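Long-range contact in putative dihydrodipicolinate synthase (Thermus thermophilus, PDB 2PCQ), which belongs to the dihydrodipicolinate synthetase family of TIM-barrel proteins, its chain folding into an eight-stranded parallel barrel with further helices after the last strand: residues A196-L208 with F269-L283. Residues are numbered along the deposited sequence; the frame is centred on the assembly and turned at random.
Sequences AANLAPRAYRALL and FLPVLEGLKEEGWVL. With GOL (glycerol), chain C.
R202 NH2 donates to G280 O over 2.8 Å at an N-H...O angle of 164°; the acceptor lies within the guanidinium plane, whereas the nitrogen sits above the carbonyl plane. A weak bond from the same NH2 to V282 O spreads the grip over the C-terminal tail, and the bend at chi3 (-60°) turns the guanidinium toward these carbonyls. L283 N donates to L199 O at 2.8 Å and 166°. Water 1 joins R202 N, in the first turn of helix 201-212, to W281 O.

These bonds tie the tail to the segment that follows barrel strand 191-193 and enters helix 201-212, with A200 as N-cap. The tail leaves helix 266-278 through a Schellman motif in which G280 has positive phi and two bonds run back into the last turn, W281 N to L276 O and G280 N to K277 O.

The W281 indole lies between A203 CB, 3.5 Å from its plane, and glycerol C3 on the opposite face; A206 CB meets W281 CH2 at 3.6 Å. Farther along, L199 CD1 meets the F269 ring in plane at its edge, 3.7 Å from CZ, while L245 and L229 of helix 216-247 touch L199 and F269, respectively.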
loop_
_atom_site.group_PDB
_atom_site.type_symbol
_atom_site.label_atom_id
_atom_site.label_comp_id
_atom_site.label_asym_id
_atom_site.label_seq_id
_atom_site.Cartn_x
_atom_site.Cartn_y
_atom_site.Cartn_z
ATOM N N ALA A 196 12.365 -21.980 -8.551
ATOM C CA ALA A 196 13.772 -22.332 -8.393
ATOM C C ALA A 196 13.999 -23.835 -8.545
ATOM O O ALA A 196 15.121 -24.275 -8.790
ATOM C CB ALA A 196 14.286 -21.855 -7.036
ATOM N N ALA A 197 12.932 -24.618 -8.402
ATOM C CA ALA A 197 13.033 -26.066 -8.544
ATOM C C ALA A 197 13.190 -26.449 -10.015
ATOM O O ALA A 197 13.426 -27.615 -10.335
ATOM C CB ALA A 197 11.811 -26.752 -7.945
ATOM N N ASN A 198 13.039 -25.472 -10.908
ATOM C CA ASN A 198 13.228 -25.717 -12.338
ATOM C C ASN A 198 14.739 -25.799 -12.576
ATOM O O ASN A 198 15.196 -26.398 -13.550
ATOM C CB ASN A 198 12.711 -24.552 -13.194
ATOM C CG ASN A 198 11.201 -24.522 -13.321
ATOM O OD1 ASN A 198 10.532 -23.691 -12.708
ATOM N ND2 ASN A 198 10.661 -25.421 -14.126
ATOM N N LEU A 199 15.504 -25.177 -11.683
ATOM C CA LEU A 199 16.957 -25.128 -11.814
ATOM C C LEU A 199 17.723 -26.074 -10.899
ATOM O O LEU A 199 18.675 -26.724 -11.335
ATOM C CB LEU A 199 17.439 -23.692 -11.578
ATOM C CG LEU A 199 16.747 -22.596 -12.402
ATOM C CD1 LEU A 199 17.275 -21.231 -11.983
ATOM C CD2 LEU A 199 16.982 -22.827 -13.886
ATOM N N ALA A 200 17.324 -26.144 -9.633
ATOM C CA ALA A 200 17.997 -27.020 -8.678
ATOM C C ALA A 200 16.988 -27.894 -7.938
ATOM O O ALA A 200 16.917 -27.871 -6.711
ATOM C CB ALA A 200 18.797 -26.182 -7.680
ATOM N N PRO A 201 16.197 -28.687 -8.680
ATOM C CA PRO A 201 15.191 -29.564 -8.068
ATOM C C PRO A 201 15.719 -30.515 -6.995
ATOM O O PRO A 201 15.052 -30.748 -5.985
ATOM C CB PRO A 201 14.592 -30.301 -9.267
ATOM C CG PRO A 201 15.716 -30.293 -10.279
ATOM C CD PRO A 201 16.262 -28.895 -10.137
ATOM N N ARG A 202 16.911 -31.066 -7.206
ATOM C CA ARG A 202 17.488 -31.986 -6.231
ATOM C C ARG A 202 17.887 -31.278 -4.937
ATOM O O ARG A 202 17.835 -31.869 -3.864
ATOM C CB ARG A 202 18.700 -32.723 -6.833
ATOM C CG ARG A 202 18.315 -33.795 -7.863
ATOM C CD ARG A 202 19.529 -34.505 -8.481
ATOM N NE ARG A 202 20.404 -33.568 -9.181
ATOM C CZ ARG A 202 21.489 -33.014 -8.651
ATOM N NH1 ARG A 202 21.855 -33.309 -7.410
ATOM N NH2 ARG A 202 22.196 -32.140 -9.356
ATOM N N ALA A 203 18.263 -30.006 -5.031
ATOM C CA ALA A 203 18.667 -29.261 -3.843
ATOM C C ALA A 203 17.487 -29.003 -2.911
ATOM O O ALA A 203 17.583 -29.214 -1.701
ATOM C CB ALA A 203 19.315 -27.946 -4.244
ATOM N N TYR A 204 16.369 -28.547 -3.470
ATOM C CA TYR A 204 15.193 -28.279 -2.652
ATOM C C TYR A 204 14.641 -29.575 -2.070
ATOM O O TYR A 204 14.091 -29.585 -0.973
ATOM C CB TYR A 204 14.144 -27.528 -3.479
ATOM C CG TYR A 204 14.537 -26.078 -3.678
ATOM C CD1 TYR A 204 14.409 -25.154 -2.637
ATOM C CD2 TYR A 204 15.125 -25.649 -4.869
ATOM C CE1 TYR A 204 14.864 -23.843 -2.775
ATOM C CE2 TYR A 204 15.586 -24.340 -5.015
ATOM C CZ TYR A 204 15.453 -23.445 -3.963
ATOM O OH TYR A 204 15.917 -22.159 -4.096
ATOM N N ARG A 205 14.809 -30.672 -2.802
ATOM C CA ARG A 205 14.361 -31.983 -2.333
ATOM C C ARG A 205 15.210 -32.376 -1.116
ATOM O O ARG A 205 14.699 -32.877 -0.112
ATOM C CB ARG A 205 14.551 -33.025 -3.440
ATOM C CG ARG A 205 14.299 -34.460 -3.001
ATOM C CD ARG A 205 12.809 -34.740 -2.933
ATOM N NE ARG A 205 12.351 -35.044 -1.588
ATOM C CZ ARG A 205 11.085 -35.294 -1.273
ATOM N NH1 ARG A 205 10.146 -35.272 -2.212
ATOM N NH2 ARG A 205 10.758 -35.573 -0.019
ATOM N N ALA A 206 16.512 -32.135 -1.221
ATOM C CA ALA A 206 17.445 -32.453 -0.147
ATOM C C ALA A 206 17.132 -31.633 1.103
ATOM O O ALA A 206 17.210 -32.135 2.226
ATOM C CB ALA A 206 18.878 -32.186 -0.607
ATOM N N LEU A 207 16.776 -30.368 0.904
ATOM C CA LEU A 207 16.453 -29.484 2.017
ATOM C C LEU A 207 15.210 -30.015 2.722
ATOM O O LEU A 207 15.159 -30.085 3.951
ATOM C CB LEU A 207 16.223 -28.053 1.506
ATOM C CG LEU A 207 15.797 -26.961 2.495
ATOM C CD1 LEU A 207 16.586 -27.066 3.788
ATOM C CD2 LEU A 207 16.022 -25.597 1.841
ATOM N N LEU A 208 14.211 -30.388 1.932
ATOM C CA LEU A 208 12.977 -30.943 2.462
ATOM C C LEU A 208 13.291 -32.227 3.243
ATOM O O LEU A 208 12.775 -32.436 4.344
ATOM C CB LEU A 208 12.008 -31.250 1.313
ATOM C CG LEU A 208 10.720 -32.010 1.651
ATOM C CD1 LEU A 208 9.933 -31.254 2.709
ATOM C CD2 LEU A 208 9.883 -32.192 0.389
ATOM N N PHE A 269 22.940 -12.971 -11.569
ATOM C CA PHE A 269 22.476 -14.346 -11.435
ATOM C C PHE A 269 23.450 -15.396 -11.964
ATOM O O PHE A 269 23.611 -16.452 -11.356
ATOM C CB PHE A 269 21.136 -14.511 -12.152
ATOM C CG PHE A 269 20.382 -15.744 -11.753
ATOM C CD1 PHE A 269 19.794 -15.837 -10.495
ATOM C CD2 PHE A 269 20.241 -16.804 -12.640
ATOM C CE1 PHE A 269 19.073 -16.969 -10.127
ATOM C CE2 PHE A 269 19.522 -17.940 -12.283
ATOM C CZ PHE A 269 18.934 -18.022 -11.023
ATOM N N LEU A 270 24.087 -15.108 -13.097
ATOM C CA LEU A 270 25.019 -16.044 -13.725
ATOM C C LEU A 270 25.978 -16.725 -12.745
ATOM O O LEU A 270 25.993 -17.950 -12.645
ATOM C CB LEU A 270 25.807 -15.337 -14.838
ATOM C CG LEU A 270 26.863 -16.145 -15.608
ATOM C CD1 LEU A 270 26.228 -17.368 -16.257
ATOM C CD2 LEU A 270 27.506 -15.253 -16.666
ATOM N N PRO A 271 26.780 -15.945 -12.003
ATOM C CA PRO A 271 27.710 -16.571 -11.056
ATOM C C PRO A 271 27.027 -17.393 -9.965
ATOM O O PRO A 271 27.583 -18.383 -9.487
ATOM C CB PRO A 271 28.494 -15.380 -10.498
ATOM C CG PRO A 271 27.524 -14.246 -10.612
ATOM C CD PRO A 271 26.911 -14.478 -11.970
ATOM N N VAL A 272 25.826 -16.984 -9.566
ATOM C CA VAL A 272 25.097 -17.720 -8.543
ATOM C C VAL A 272 24.715 -19.091 -9.096
ATOM O O VAL A 272 24.920 -20.112 -8.441
ATOM C CB VAL A 272 23.814 -16.967 -8.105
ATOM C CG1 VAL A 272 22.975 -17.853 -7.194
ATOM C CG2 VAL A 272 24.192 -15.686 -7.367
ATOM N N LEU A 273 24.169 -19.106 -10.308
ATOM C CA LEU A 273 23.764 -20.350 -10.949
ATOM C C LEU A 273 24.970 -21.248 -11.222
ATOM O O LEU A 273 24.950 -22.439 -10.908
ATOM C CB LEU A 273 23.039 -20.053 -12.263
ATOM C CG LEU A 273 22.539 -21.259 -13.061
ATOM C CD1 LEU A 273 21.617 -22.101 -12.191
ATOM C CD2 LEU A 273 21.807 -20.779 -14.310
ATOM N N GLU A 274 26.017 -20.675 -11.813
ATOM C CA GLU A 274 27.226 -21.434 -12.117
ATOM C C GLU A 274 27.857 -22.010 -10.855
ATOM O O GLU A 274 28.397 -23.114 -10.874
ATOM C CB GLU A 274 28.246 -20.553 -12.846
ATOM C CG GLU A 274 27.956 -20.368 -14.326
ATOM C CD GLU A 274 27.835 -21.694 -15.059
ATOM O OE1 GLU A 274 28.717 -22.561 -14.883
ATOM O OE2 GLU A 274 26.858 -21.872 -15.816
ATOM N N GLY A 275 27.788 -21.257 -9.762
ATOM C CA GLY A 275 28.350 -21.720 -8.506
ATOM C C GLY A 275 27.649 -22.974 -8.018
ATOM O O GLY A 275 28.294 -23.945 -7.618
ATOM N N LEU A 276 26.320 -22.956 -8.044
ATOM C CA LEU A 276 25.544 -24.110 -7.613
ATOM C C LEU A 276 25.770 -25.272 -8.568
ATOM O O LEU A 276 25.793 -26.431 -8.156
ATOM C CB LEU A 276 24.051 -23.769 -7.561
ATOM C CG LEU A 276 23.602 -22.899 -6.385
ATOM C CD1 LEU A 276 22.132 -22.532 -6.535
ATOM C CD2 LEU A 276 23.832 -23.655 -5.084
ATOM N N LYS A 277 25.943 -24.963 -9.847
ATOM C CA LYS A 277 26.163 -26.013 -10.831
ATOM C C LYS A 277 27.491 -26.717 -10.570
ATOM O O LYS A 277 27.587 -27.937 -10.678
ATOM C CB LYS A 277 26.156 -25.438 -12.247
ATOM C CG LYS A 277 26.282 -26.503 -13.325
ATOM C CD LYS A 277 26.311 -25.891 -14.712
ATOM C CE LYS A 277 26.474 -26.961 -15.772
ATOM N NZ LYS A 277 26.605 -26.369 -17.128
ATOM N N GLU A 278 28.511 -25.937 -10.222
ATOM C CA GLU A 278 29.834 -26.481 -9.940
ATOM C C GLU A 278 29.783 -27.363 -8.693
ATOM O O GLU A 278 30.539 -28.326 -8.577
ATOM C CB GLU A 278 30.834 -25.340 -9.743
ATOM C CG GLU A 278 32.269 -25.788 -9.518
ATOM C CD GLU A 278 32.805 -26.633 -10.660
ATOM O OE1 GLU A 278 32.704 -26.194 -11.826
ATOM O OE2 GLU A 278 33.332 -27.736 -10.392
ATOM N N GLU A 279 28.886 -27.031 -7.764
ATOM C CA GLU A 279 28.727 -27.812 -6.540
ATOM C C GLU A 279 27.934 -29.085 -6.808
ATOM O O GLU A 279 27.844 -29.954 -5.942
ATOM C CB GLU A 279 27.991 -27.013 -5.461
ATOM C CG GLU A 279 28.758 -25.856 -4.875
ATOM C CD GLU A 279 28.047 -25.272 -3.671
ATOM O OE1 GLU A 279 27.852 -26.011 -2.685
ATOM O OE2 GLU A 279 27.676 -24.084 -3.708
ATOM N N GLY A 280 27.343 -29.177 -7.997
ATOM C CA GLY A 280 26.571 -30.356 -8.359
ATOM C C GLY A 280 25.102 -30.323 -7.969
ATOM O O GLY A 280 24.450 -31.366 -7.934
ATOM N N TRP A 281 24.575 -29.131 -7.697
ATOM C CA TRP A 281 23.176 -28.977 -7.292
ATOM C C TRP A 281 22.195 -28.627 -8.413
ATOM O O TRP A 281 20.983 -28.601 -8.188
ATOM C CB TRP A 281 23.067 -27.912 -6.196
ATOM C CG TRP A 281 23.341 -28.411 -4.805
ATOM C CD1 TRP A 281 24.162 -27.835 -3.879
ATOM C CD2 TRP A 281 22.743 -29.547 -4.163
ATOM N NE1 TRP A 281 24.112 -28.539 -2.698
ATOM C CE2 TRP A 281 23.255 -29.598 -2.846
ATOM C CE3 TRP A 281 21.836 -30.532 -4.572
ATOM C CZ2 TRP A 281 22.877 -30.588 -1.931
ATOM C CZ3 TRP A 281 21.460 -31.518 -3.662
ATOM C CH2 TRP A 281 21.986 -31.540 -2.358
ATOM N N VAL A 282 22.701 -28.363 -9.614
ATOM C CA VAL A 282 21.830 -27.990 -10.728
ATOM C C VAL A 282 21.329 -29.153 -11.579
ATOM O O VAL A 282 22.086 -30.057 -11.931
ATOM C CB VAL A 282 22.524 -26.960 -11.643
ATOM C CG1 VAL A 282 21.647 -26.652 -12.856
ATOM C CG2 VAL A 282 22.792 -25.681 -10.853
ATOM N N LEU A 283 20.038 -29.109 -11.902
ATOM C CA LEU A 283 19.383 -30.136 -12.704
ATOM C C LEU A 283 19.819 -31.552 -12.333
ATOM O O LEU A 283 20.241 -32.308 -13.236
ATOM C CB LEU A 283 19.640 -29.879 -14.192
ATOM C CG LEU A 283 18.948 -28.637 -14.758
ATOM C CD1 LEU A 283 19.328 -28.449 -16.218
ATOM C CD2 LEU A 283 17.441 -28.798 -14.614
HETATM C C1 GOL C . 26.381 -31.158 -3.296
HETATM O O1 GOL C . 27.627 -31.119 -2.667
HETATM C C2 GOL C . 26.182 -32.470 -4.031
HETATM O O2 GOL C . 26.300 -33.546 -3.135
HETATM C C3 GOL C . 24.806 -32.426 -4.682
HETATM O O3 GOL C . 24.533 -33.587 -5.428
HETATM O O HOH W 1 19.010 -30.306 -9.090
#